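Local coordinates for cytosol aminopeptidase (PDB 3IJ3), which probably acts as a manganese-dependent aminopeptidase of the M17 family, removing amino acids from the N-terminal end of peptides, at residues T325-N330 and S412-L417; F216-A221 and V318-R323; R128-F133 and L153-A158; G103-L108 and S147-K152. One frame throughout, in Å; residues are numbered along the deposited sequence. Where two conformers were deposited one is given.

The four contacts form two clusters on opposite sides of the chain's centre. Interactions 3 and 4 come first along the chain and lie in the range of the N-terminal domain. Their segments alternate in sequence, they share strand 151-154, and their centres are 14 Å apart. Phe-133 of interaction 3 packs on Ser-105 and Leu-108 of interaction 4. Interactions 2 and 1 follow, in that order, in the catalytic domain. Their centres are 13 Å apart, and neighbouring strands 317-319 and 325-327 of one small sheet connect them. Centres in different clusters lie 46 to 53 Å apart, so no contact of one cluster touches the other, and each lies within its own domain.

Interaction 1 of 4, residues T325-N330 and S412-L417; sequences TIEITN and SEVADL
Thr-325 and Asp-416 grip each other twice, with their side chains crossing at about a right angle. Thr-325 N donates to Asp-416 OD2 at 2.8 Å, on the anti side of the carboxylate and 29° out of its plane. In return, Asp-416 N donates to Thr-325 OG1 at 2.9 Å. The hydroxyl is set for this by a chi1 of 51°, which places it between the backbone N and the carbonyl carbon of its own residue. OG1 also has a hydrogen bond to Tyr-143 O of the second subunit, so the pair sits at a subunit interface. Ala-415 CB lies 3.4 Å from Thr-325 OG1 and also packs on the CB of Glu-327.

The Glu-327 chain is extended and reaches over to Ser-412. Its OE1 receives a bond of 2.6 Å from Ser-412 OG, which approaches from above the carboxylate plane, 38° out of it. Ser-412 OG in turn accepts from Val-414 N at 3.0 Å and from Ala-415 N at 2.9 Å, which makes an ST turn and an ST motif. Three bonds thus fix this hydroxyl. A water links Glu-327 OE1 to Glu-413 N.

The backbones pair in parallel, with a bridge from Ile-326 to Leu-417. Glu-327 N donates to Leu-417 O at 2.9 Å, in the carbonyl plane. Within the catalytic domain, strand 325-327 is the middle strand of a three-stranded sheet, between 317-319 and 417-418. Helix 427-436 packs its Phe-434 on Ile-326 and Leu-417.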
# COMPACT_ATOMS: atom_id res chain seq x y z
N THR A 325 -10.48 -24.42 22.54
CA THR A 325 -9.49 -24.36 21.44
C THR A 325 -9.63 -23.00 20.74
O THR A 325 -10.74 -22.54 20.52
CB THR A 325 -9.65 -25.51 20.45
OG1 THR A 325 -11.00 -25.60 20.01
CG2 THR A 325 -9.21 -26.83 21.12
N ILE A 326 -8.50 -22.38 20.40
CA ILE A 326 -8.49 -21.09 19.72
C ILE A 326 -7.82 -21.23 18.36
O ILE A 326 -6.68 -21.68 18.27
CB ILE A 326 -7.64 -20.07 20.48
CG1 ILE A 326 -8.12 -19.94 21.92
CG2 ILE A 326 -7.70 -18.74 19.79
CD1 ILE A 326 -7.06 -19.25 22.75
N GLU A 327 -8.53 -20.86 17.31
CA GLU A 327 -7.96 -20.83 15.98
C GLU A 327 -7.32 -19.46 15.82
O GLU A 327 -8.00 -18.42 15.93
CB GLU A 327 -9.01 -21.05 14.91
CG GLU A 327 -8.37 -21.05 13.49
CD GLU A 327 -9.36 -21.24 12.36
OE1 GLU A 327 -10.58 -20.99 12.56
OE2 GLU A 327 -8.90 -21.63 11.24
N ILE A 328 -6.04 -19.45 15.50
CA ILE A 328 -5.32 -18.20 15.31
C ILE A 328 -5.58 -17.64 13.92
O ILE A 328 -5.16 -18.22 12.89
CB ILE A 328 -3.80 -18.37 15.51
CG1 ILE A 328 -3.50 -18.96 16.90
CG2 ILE A 328 -3.06 -17.00 15.29
CD1 ILE A 328 -4.11 -18.14 18.09
N THR A 329 -6.28 -16.52 13.87
CA THR A 329 -6.58 -15.83 12.62
C THR A 329 -5.74 -14.56 12.46
O THR A 329 -5.79 -13.93 11.41
CB THR A 329 -8.08 -15.52 12.48
OG1 THR A 329 -8.55 -14.86 13.64
CG2 THR A 329 -8.88 -16.82 12.31
N ASN A 330 -5.01 -14.19 13.50
CA ASN A 330 -4.12 -13.02 13.47
C ASN A 330 -3.07 -13.25 14.53
O ASN A 330 -3.39 -13.24 15.73
CB ASN A 330 -4.90 -11.74 13.74
CG ASN A 330 -4.04 -10.49 13.72
OD1 ASN A 330 -2.82 -10.54 13.48
ND2 ASN A 330 -4.68 -9.34 13.96
N SER A 412 -15.43 -19.82 14.60
CA SER A 412 -14.43 -20.63 13.88
C SER A 412 -15.11 -21.86 13.30
O SER A 412 -16.01 -22.42 13.93
CB SER A 412 -13.33 -21.10 14.85
OG SER A 412 -12.44 -21.96 14.17
N GLU A 413 -14.71 -22.27 12.10
CA GLU A 413 -15.21 -23.50 11.54
C GLU A 413 -14.42 -24.71 12.11
O GLU A 413 -14.87 -25.86 11.97
CB GLU A 413 -15.07 -23.53 10.01
CG GLU A 413 -15.80 -22.42 9.27
CD GLU A 413 -17.31 -22.54 9.36
OE1 GLU A 413 -17.80 -23.63 9.66
OE2 GLU A 413 -18.00 -21.54 9.12
N VAL A 414 -13.28 -24.46 12.73
CA VAL A 414 -12.38 -25.50 13.19
C VAL A 414 -12.30 -25.64 14.71
O VAL A 414 -12.41 -26.72 15.24
CB VAL A 414 -10.96 -25.22 12.62
CG1 VAL A 414 -9.94 -26.26 13.12
CG2 VAL A 414 -10.99 -25.25 11.11
N ALA A 415 -12.13 -24.54 15.39
CA ALA A 415 -11.95 -24.51 16.84
C ALA A 415 -13.15 -23.94 17.56
O ALA A 415 -14.14 -23.57 16.92
CB ALA A 415 -10.70 -23.65 17.19
N ASP A 416 -13.07 -23.83 18.89
CA ASP A 416 -14.17 -23.22 19.66
C ASP A 416 -14.41 -21.75 19.30
O ASP A 416 -15.56 -21.26 19.28
CB ASP A 416 -13.95 -23.38 21.16
CG ASP A 416 -14.02 -24.82 21.61
OD1 ASP A 416 -14.94 -25.55 21.12
OD2 ASP A 416 -13.16 -25.22 22.45
N LEU A 417 -13.32 -21.03 19.02
CA LEU A 417 -13.41 -19.64 18.58
C LEU A 417 -12.10 -19.20 17.94
O LEU A 417 -11.11 -19.88 18.04
CB LEU A 417 -13.73 -18.69 19.72
CG LEU A 417 -12.69 -18.45 20.80
CD1 LEU A 417 -13.13 -17.23 21.70
CD2 LEU A 417 -12.45 -19.72 21.64
O HOH W 1 -12.56 -21.12 10.62

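Interaction 2 of 4, residues F216-A221 and V318-R323; sequences FPAIYA and VQTRAR
An off-centre cation-pi stack marks the place where helix 217-223 starts beside the loop that follows strand 317-319. The guanidinium of Arg-321 lies nearly flat on one face of the Phe-216 ring, with planes 20° apart and centres 4.4 Å apart. Its CZ is displaced 33° from the ring normal, toward the rim. The approach begins before the charged group, since Arg-321 CD is 3.3 Å from Phe-216 CE1. The arginine gets there with an extended chain, its CG turned opposite the backbone N (chi1 -178°). Salt bridges to Glu-215 through NH1 and to Glu-345 through NE fix the rotation of the guanidinium.

Phe-216 is the N-cap residue of helix 217-223, and Thr-320 to Arg-323 form a type I beta turn. The contact therefore joins a helix start to a turn within the catalytic domain. No hydrogen bond crosses directly between the two segments. Asp-341 of helix 335-347 ties them together instead, accepting from Ala-218 N through OD2 and from Arg-321 N through OD1.

At the start of the helix, Pro-217 CG rests against the carbonyl of Gln-319, 3.4 Å from its O. The apolar contacts come from Val-318 and Thr-320. Val-318 CG1 touches two alanines one turn apart, at 3.8 Å from Ala-218 CB and 3.9 Å from Ala-221 CB. Ala-218 CB also meets Thr-320 CG2 at 4.2 Å.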
# COMPACT_ATOMS: atom_id res chain seq x y z
N PHE A 216 -0.06 -24.03 30.83
CA PHE A 216 -0.48 -22.76 30.21
C PHE A 216 -0.08 -22.79 28.73
O PHE A 216 0.72 -21.96 28.28
CB PHE A 216 0.20 -21.60 30.95
CG PHE A 216 -0.21 -21.52 32.38
CD1 PHE A 216 -1.29 -20.76 32.76
CD2 PHE A 216 0.46 -22.26 33.35
CE1 PHE A 216 -1.69 -20.71 34.09
CE2 PHE A 216 0.04 -22.24 34.67
CZ PHE A 216 -1.02 -21.47 35.04
N PRO A 217 -0.67 -23.72 27.96
CA PRO A 217 -0.28 -23.86 26.56
C PRO A 217 -0.43 -22.63 25.67
O PRO A 217 0.34 -22.49 24.70
CB PRO A 217 -1.16 -25.02 26.06
CG PRO A 217 -2.37 -24.99 26.96
CD PRO A 217 -1.80 -24.60 28.30
N ALA A 218 -1.37 -21.74 25.98
CA ALA A 218 -1.59 -20.57 25.14
C ALA A 218 -0.49 -19.54 25.36
O ALA A 218 -0.05 -18.87 24.41
CB ALA A 218 -3.02 -19.98 25.40
N ILE A 219 -0.00 -19.42 26.60
CA ILE A 219 1.14 -18.51 26.87
C ILE A 219 2.36 -19.05 26.13
O ILE A 219 3.10 -18.32 25.45
CB ILE A 219 1.44 -18.41 28.38
CG1 ILE A 219 0.20 -17.93 29.15
CG2 ILE A 219 2.63 -17.45 28.64
CD1 ILE A 219 0.41 -17.86 30.70
N TYR A 220 2.56 -20.37 26.21
CA TYR A 220 3.68 -20.99 25.55
C TYR A 220 3.65 -20.83 24.02
O TYR A 220 4.66 -20.49 23.41
CB TYR A 220 3.78 -22.47 25.91
CG TYR A 220 4.88 -23.16 25.17
CD1 TYR A 220 6.20 -22.98 25.56
CD2 TYR A 220 4.62 -23.96 24.06
CE1 TYR A 220 7.25 -23.59 24.86
CE2 TYR A 220 5.66 -24.57 23.36
CZ TYR A 220 6.96 -24.38 23.77
OH TYR A 220 7.99 -24.96 23.07
N ALA A 221 2.49 -21.06 23.41
CA ALA A 221 2.38 -20.98 21.93
C ALA A 221 2.78 -19.60 21.41
O ALA A 221 3.55 -19.49 20.44
CB ALA A 221 0.95 -21.37 21.47
N VAL A 318 -4.56 -23.38 19.05
CA VAL A 318 -3.85 -23.33 20.31
C VAL A 318 -4.77 -23.84 21.40
O VAL A 318 -5.94 -23.45 21.45
CB VAL A 318 -3.45 -21.87 20.60
CG1 VAL A 318 -2.87 -21.72 21.99
CG2 VAL A 318 -2.47 -21.36 19.49
N GLN A 319 -4.26 -24.76 22.22
CA GLN A 319 -4.99 -25.29 23.34
C GLN A 319 -4.91 -24.25 24.46
O GLN A 319 -4.02 -23.41 24.46
CB GLN A 319 -4.38 -26.61 23.82
CG GLN A 319 -4.32 -27.72 22.74
CD GLN A 319 -5.70 -28.28 22.38
OE1 GLN A 319 -6.56 -28.40 23.24
NE2 GLN A 319 -5.89 -28.64 21.11
N THR A 320 -5.85 -24.30 25.39
CA THR A 320 -5.85 -23.35 26.51
C THR A 320 -6.00 -24.06 27.86
O THR A 320 -6.46 -25.19 27.93
CB THR A 320 -7.01 -22.32 26.41
OG1 THR A 320 -8.26 -23.02 26.45
CG2 THR A 320 -6.93 -21.47 25.13
N ARG A 321 -5.63 -23.36 28.92
CA ARG A 321 -5.79 -23.89 30.26
C ARG A 321 -7.27 -24.16 30.57
O ARG A 321 -7.58 -25.07 31.33
CB ARG A 321 -5.18 -22.93 31.27
CG ARG A 321 -5.25 -23.43 32.71
CD ARG A 321 -4.31 -22.67 33.56
NE ARG A 321 -4.26 -23.14 34.95
CZ ARG A 321 -3.61 -24.23 35.36
NH1 ARG A 321 -3.03 -25.03 34.49
NH2 ARG A 321 -3.59 -24.55 36.65
N ALA A 322 -8.17 -23.38 29.96
CA ALA A 322 -9.61 -23.56 30.14
C ALA A 322 -10.19 -24.74 29.34
O ALA A 322 -11.38 -25.05 29.45
CB ALA A 322 -10.32 -22.28 29.72
N ARG A 323 -9.33 -25.36 28.54
CA ARG A 323 -9.68 -26.49 27.67
C ARG A 323 -10.59 -26.08 26.49
O ARG A 323 -11.40 -26.89 26.01
CB ARG A 323 -10.26 -27.67 28.46
CG ARG A 323 -9.32 -28.26 29.53
CD ARG A 323 -10.12 -29.21 30.46
NE ARG A 323 -9.34 -29.80 31.56
CZ ARG A 323 -8.94 -31.07 31.60
NH1 ARG A 323 -8.25 -31.51 32.65
NH2 ARG A 323 -9.24 -31.91 30.62

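Interaction 3 of 4, residues R128-F133 and L153-A158; sequences RALLAF and LFLPQA
Leu-130 O accepts a hydrogen bond from the hydroxyl of Tyr-29, while the side chain of Leu-130 packs on Leu-153. The contact is the apolar packing of helix 123-135 on strand 151-154 and the loop after it. Helix and strand belong to a beta-alpha-beta unit that begins with strand 111-114, in the N-terminal domain. No hydrogen bond crosses between the two segments.

Leu-130 and Phe-133, one turn apart, both point from the helix to the strand. Leu-130 divides its two methyl groups. The Leu-130 and Leu-153 side chains cross at about a right angle, CD2 to CD2 3.9 Å. Leu-130 CD2 also lies near the carbonyl of Phe-154. Leu-130 CD1 touches Pro-156 CD at 3.9 Å and Leu-155 CD1 at 4.0 Å. Leu-130 therefore follows the chain from the strand into the loop beyond it.

Strand 151-154 lies between strands 29-30 and 111-114 and is bonded through its backbone to both. Leu-155 also reaches Val-163 and Thr-164 of helix 157-178.

Phe-133 offers Leu-153 the face of its ring. Its CG stands opposite the backbone N, and this chi1 of 177° turns the ring so that one face meets Leu-153. Leu-153 CB makes a CH-pi contact, 3.8 Å from the ring centroid and 21° off the normal. Leu-153 CD2 comes down over the root of the same ring, 3.5 Å from Phe-133 CG.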
# COMPACT_ATOMS: atom_id res chain seq x y z
N ARG A 128 -2.53 16.53 44.99
CA ARG A 128 -2.36 16.33 43.54
C ARG A 128 -1.30 17.27 42.95
O ARG A 128 -0.56 16.89 42.06
CB ARG A 128 -3.65 16.56 42.79
CG ARG A 128 -4.67 15.54 43.05
CD ARG A 128 -5.90 15.85 42.22
NE ARG A 128 -7.00 14.98 42.61
CZ ARG A 128 -8.20 15.02 42.07
NH1 ARG A 128 -8.48 15.88 41.09
NH2 ARG A 128 -9.12 14.19 42.51
N ALA A 129 -1.27 18.51 43.42
CA ALA A 129 -0.28 19.47 42.96
C ALA A 129 1.12 19.00 43.39
O ALA A 129 2.06 19.07 42.61
CB ALA A 129 -0.59 20.88 43.51
N LEU A 130 1.26 18.56 44.64
CA LEU A 130 2.54 18.05 45.11
C LEU A 130 3.03 16.88 44.24
O LEU A 130 4.20 16.79 43.85
CB LEU A 130 2.44 17.60 46.58
CG LEU A 130 2.20 18.69 47.62
CD1 LEU A 130 1.73 18.08 48.96
CD2 LEU A 130 3.43 19.55 47.83
N LEU A 131 2.13 15.95 43.96
CA LEU A 131 2.46 14.79 43.12
C LEU A 131 2.80 15.20 41.67
O LEU A 131 3.82 14.76 41.12
CB LEU A 131 1.30 13.79 43.13
CG LEU A 131 1.47 12.55 42.26
CD1 LEU A 131 2.69 11.74 42.72
CD2 LEU A 131 0.18 11.72 42.29
N ALA A 132 2.00 16.09 41.08
CA ALA A 132 2.23 16.56 39.71
C ALA A 132 3.61 17.15 39.58
O ALA A 132 4.29 16.91 38.58
CB ALA A 132 1.17 17.59 39.28
N PHE A 133 4.05 17.92 40.58
CA PHE A 133 5.41 18.45 40.55
C PHE A 133 6.44 17.33 40.37
O PHE A 133 7.35 17.43 39.52
CB PHE A 133 5.73 19.23 41.83
CG PHE A 133 7.14 19.74 41.86
CD1 PHE A 133 7.46 20.95 41.25
CD2 PHE A 133 8.16 19.01 42.43
CE1 PHE A 133 8.76 21.41 41.23
CE2 PHE A 133 9.46 19.47 42.41
CZ PHE A 133 9.75 20.66 41.81
N LEU A 153 10.83 20.70 45.78
CA LEU A 153 9.62 21.13 46.47
C LEU A 153 9.47 20.48 47.83
O LEU A 153 9.66 19.26 47.98
CB LEU A 153 8.39 20.77 45.63
CG LEU A 153 7.02 21.33 45.98
CD1 LEU A 153 7.01 22.88 45.83
CD2 LEU A 153 5.94 20.71 45.05
N PHE A 154 9.09 21.29 48.82
CA PHE A 154 8.85 20.76 50.12
C PHE A 154 7.63 19.85 50.12
O PHE A 154 6.58 20.20 49.57
CB PHE A 154 8.65 21.89 51.13
CG PHE A 154 8.29 21.39 52.49
CD1 PHE A 154 9.17 20.60 53.19
CD2 PHE A 154 7.06 21.70 53.06
CE1 PHE A 154 8.85 20.11 54.46
CE2 PHE A 154 6.73 21.22 54.32
CZ PHE A 154 7.63 20.42 55.01
N LEU A 155 7.77 18.67 50.74
CA LEU A 155 6.67 17.72 50.87
C LEU A 155 6.29 17.58 52.36
O LEU A 155 7.03 16.94 53.11
CB LEU A 155 7.06 16.36 50.26
CG LEU A 155 6.04 15.22 50.33
CD1 LEU A 155 4.72 15.60 49.73
CD2 LEU A 155 6.63 13.97 49.60
N PRO A 156 5.15 18.15 52.77
CA PRO A 156 4.73 18.10 54.19
C PRO A 156 4.51 16.67 54.68
O PRO A 156 4.07 15.81 53.92
CB PRO A 156 3.42 18.89 54.21
CG PRO A 156 3.34 19.60 52.94
CD PRO A 156 4.18 18.88 51.94
N GLN A 157 4.79 16.45 55.95
CA GLN A 157 4.72 15.12 56.55
C GLN A 157 3.34 14.48 56.41
O GLN A 157 3.23 13.26 56.18
CB GLN A 157 5.18 15.20 58.02
CG GLN A 157 5.63 13.86 58.62
CD GLN A 157 4.48 12.93 58.90
OE1 GLN A 157 3.42 13.37 59.35
NE2 GLN A 157 4.68 11.63 58.66
N ALA A 158 2.29 15.30 56.48
CA ALA A 158 0.91 14.81 56.38
C ALA A 158 0.59 14.14 55.03
O ALA A 158 -0.29 13.28 54.95
CB ALA A 158 -0.08 15.96 56.64

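Interaction 4 of 4, residues G103-L108 and S147-K152; sequences GLSKVL and SPYLAK. With EDO (1,2-ethanediol), chain J.
The ring of Tyr-149 carries Ser-105 CB over one face. This is a CH-pi contact, 4.0 Å from the ring centroid and 21° off the normal. Lys-106 CG and C2 of a bound 1,2-ethanediol approach the ring obliquely. The carbonyl of Ser-105 also comes close, with O 3.4 Å from Tyr-149 CD1.

Lys-106 runs obliquely past the tyrosine, although its CB points away from it. Its chain is extended as far as CE, then bends at chi4 (-66°). This turn brings NZ to the phenol, where it donates to Tyr-149 OH at 3.2 Å. In the conformer given, Ser-105 OG is hydrogen-bonded to Ser-137 OG.

Further along, Leu-108 CB meets Ala-151 CB at 3.6 Å. A water bridges the backbones. It donates to Ser-105 O at 2.7 Å and to Leu-108 O, and accepts a weak bond from Ala-151 N. The diol, probably from the crystallisation liquor, shares a hydrogen bond of 2.9 Å between its O1 and Ser-147 OG.

The contact sets the short, weakly bonded helix at about 104-107 and the residue after it against the start of strand 151-154 and the loop before it. Strand 111-114 lies next to that strand, and its Phe-113 packs on both Leu-108 and Ala-151. Phe-133 of helix 123-135 touches Ser-105 and Leu-108, and strand 38-43 meets Leu-108 through Ile-40.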
# COMPACT_ATOMS: atom_id res chain seq x y z
N GLY A 103 4.30 21.06 35.10
CA GLY A 103 5.29 21.72 34.25
C GLY A 103 6.36 22.51 34.98
O GLY A 103 7.29 23.01 34.34
N LEU A 104 6.29 22.58 36.30
CA LEU A 104 7.22 23.43 37.07
C LEU A 104 8.71 23.12 36.99
O LEU A 104 9.52 24.04 36.83
CB LEU A 104 6.78 23.54 38.53
CG LEU A 104 5.54 24.38 38.81
CD1 LEU A 104 5.05 24.09 40.22
CD2 LEU A 104 5.83 25.88 38.61
N SER A 105 9.08 21.85 37.08
CA SER A 105 10.51 21.51 37.03
C SER A 105 11.20 22.01 35.77
O SER A 105 12.37 22.38 35.81
CB SER A 105 10.74 20.01 37.21
OG SER A 105 10.57 19.68 38.56
N LYS A 106 10.47 22.05 34.66
CA LYS A 106 11.06 22.51 33.39
C LYS A 106 11.21 24.03 33.23
O LYS A 106 11.94 24.49 32.35
CB LYS A 106 10.27 21.96 32.19
CG LYS A 106 10.48 20.48 31.93
CD LYS A 106 9.69 20.06 30.69
CE LYS A 106 9.88 18.61 30.30
NZ LYS A 106 11.26 18.30 29.86
N VAL A 107 10.55 24.80 34.09
CA VAL A 107 10.59 26.26 33.98
C VAL A 107 11.10 26.98 35.23
O VAL A 107 11.53 28.13 35.14
CB VAL A 107 9.20 26.83 33.58
CG1 VAL A 107 8.79 26.30 32.19
CG2 VAL A 107 8.12 26.50 34.63
N LEU A 108 11.08 26.31 36.38
CA LEU A 108 11.51 26.96 37.62
C LEU A 108 12.98 27.27 37.70
O LEU A 108 13.82 26.50 37.26
CB LEU A 108 11.16 26.13 38.85
CG LEU A 108 9.73 26.16 39.35
CD1 LEU A 108 9.54 25.14 40.47
CD2 LEU A 108 9.38 27.57 39.83
N SER A 147 21.19 16.18 33.06
CA SER A 147 21.35 17.08 34.19
C SER A 147 20.03 17.07 34.95
O SER A 147 18.97 17.25 34.34
CB SER A 147 21.67 18.49 33.71
OG SER A 147 20.67 18.97 32.81
N PRO A 148 20.08 16.83 36.27
CA PRO A 148 18.83 16.82 37.00
C PRO A 148 18.29 18.24 37.17
O PRO A 148 19.05 19.20 37.07
CB PRO A 148 19.20 16.20 38.35
CG PRO A 148 20.68 16.48 38.51
CD PRO A 148 21.24 16.88 37.17
N TYR A 149 16.98 18.36 37.36
CA TYR A 149 16.36 19.66 37.54
C TYR A 149 16.85 20.24 38.85
O TYR A 149 17.12 19.51 39.80
CB TYR A 149 14.85 19.55 37.54
CG TYR A 149 14.29 19.04 36.24
CD1 TYR A 149 14.38 19.80 35.07
CD2 TYR A 149 13.65 17.81 36.17
CE1 TYR A 149 13.87 19.34 33.89
CE2 TYR A 149 13.12 17.35 34.98
CZ TYR A 149 13.23 18.11 33.85
OH TYR A 149 12.68 17.63 32.69
N LEU A 150 16.96 21.56 38.90
CA LEU A 150 17.50 22.23 40.09
C LEU A 150 16.46 22.79 41.05
O LEU A 150 16.83 23.40 42.05
CB LEU A 150 18.45 23.34 39.66
CG LEU A 150 19.61 22.86 38.80
CD1 LEU A 150 20.49 24.04 38.36
CD2 LEU A 150 20.43 21.79 39.52
N ALA A 151 15.18 22.62 40.74
CA ALA A 151 14.13 23.06 41.63
C ALA A 151 13.62 21.85 42.42
O ALA A 151 13.38 20.77 41.85
CB ALA A 151 13.00 23.71 40.86
N LYS A 152 13.47 22.03 43.73
CA LYS A 152 12.93 20.99 44.62
C LYS A 152 11.77 21.57 45.40
O LYS A 152 11.72 22.78 45.64
CB LYS A 152 13.99 20.44 45.55
CG LYS A 152 15.14 19.77 44.81
CD LYS A 152 16.03 19.04 45.81
CE LYS A 152 17.19 18.30 45.15
NZ LYS A 152 17.87 17.47 46.20
C1 EDO J . 17.46 21.11 32.43
O1 EDO J . 17.90 19.75 32.44
C2 EDO J . 17.74 21.76 33.78
O2 EDO J . 18.38 20.82 34.66
O HOH W 2 14.13 23.36 37.60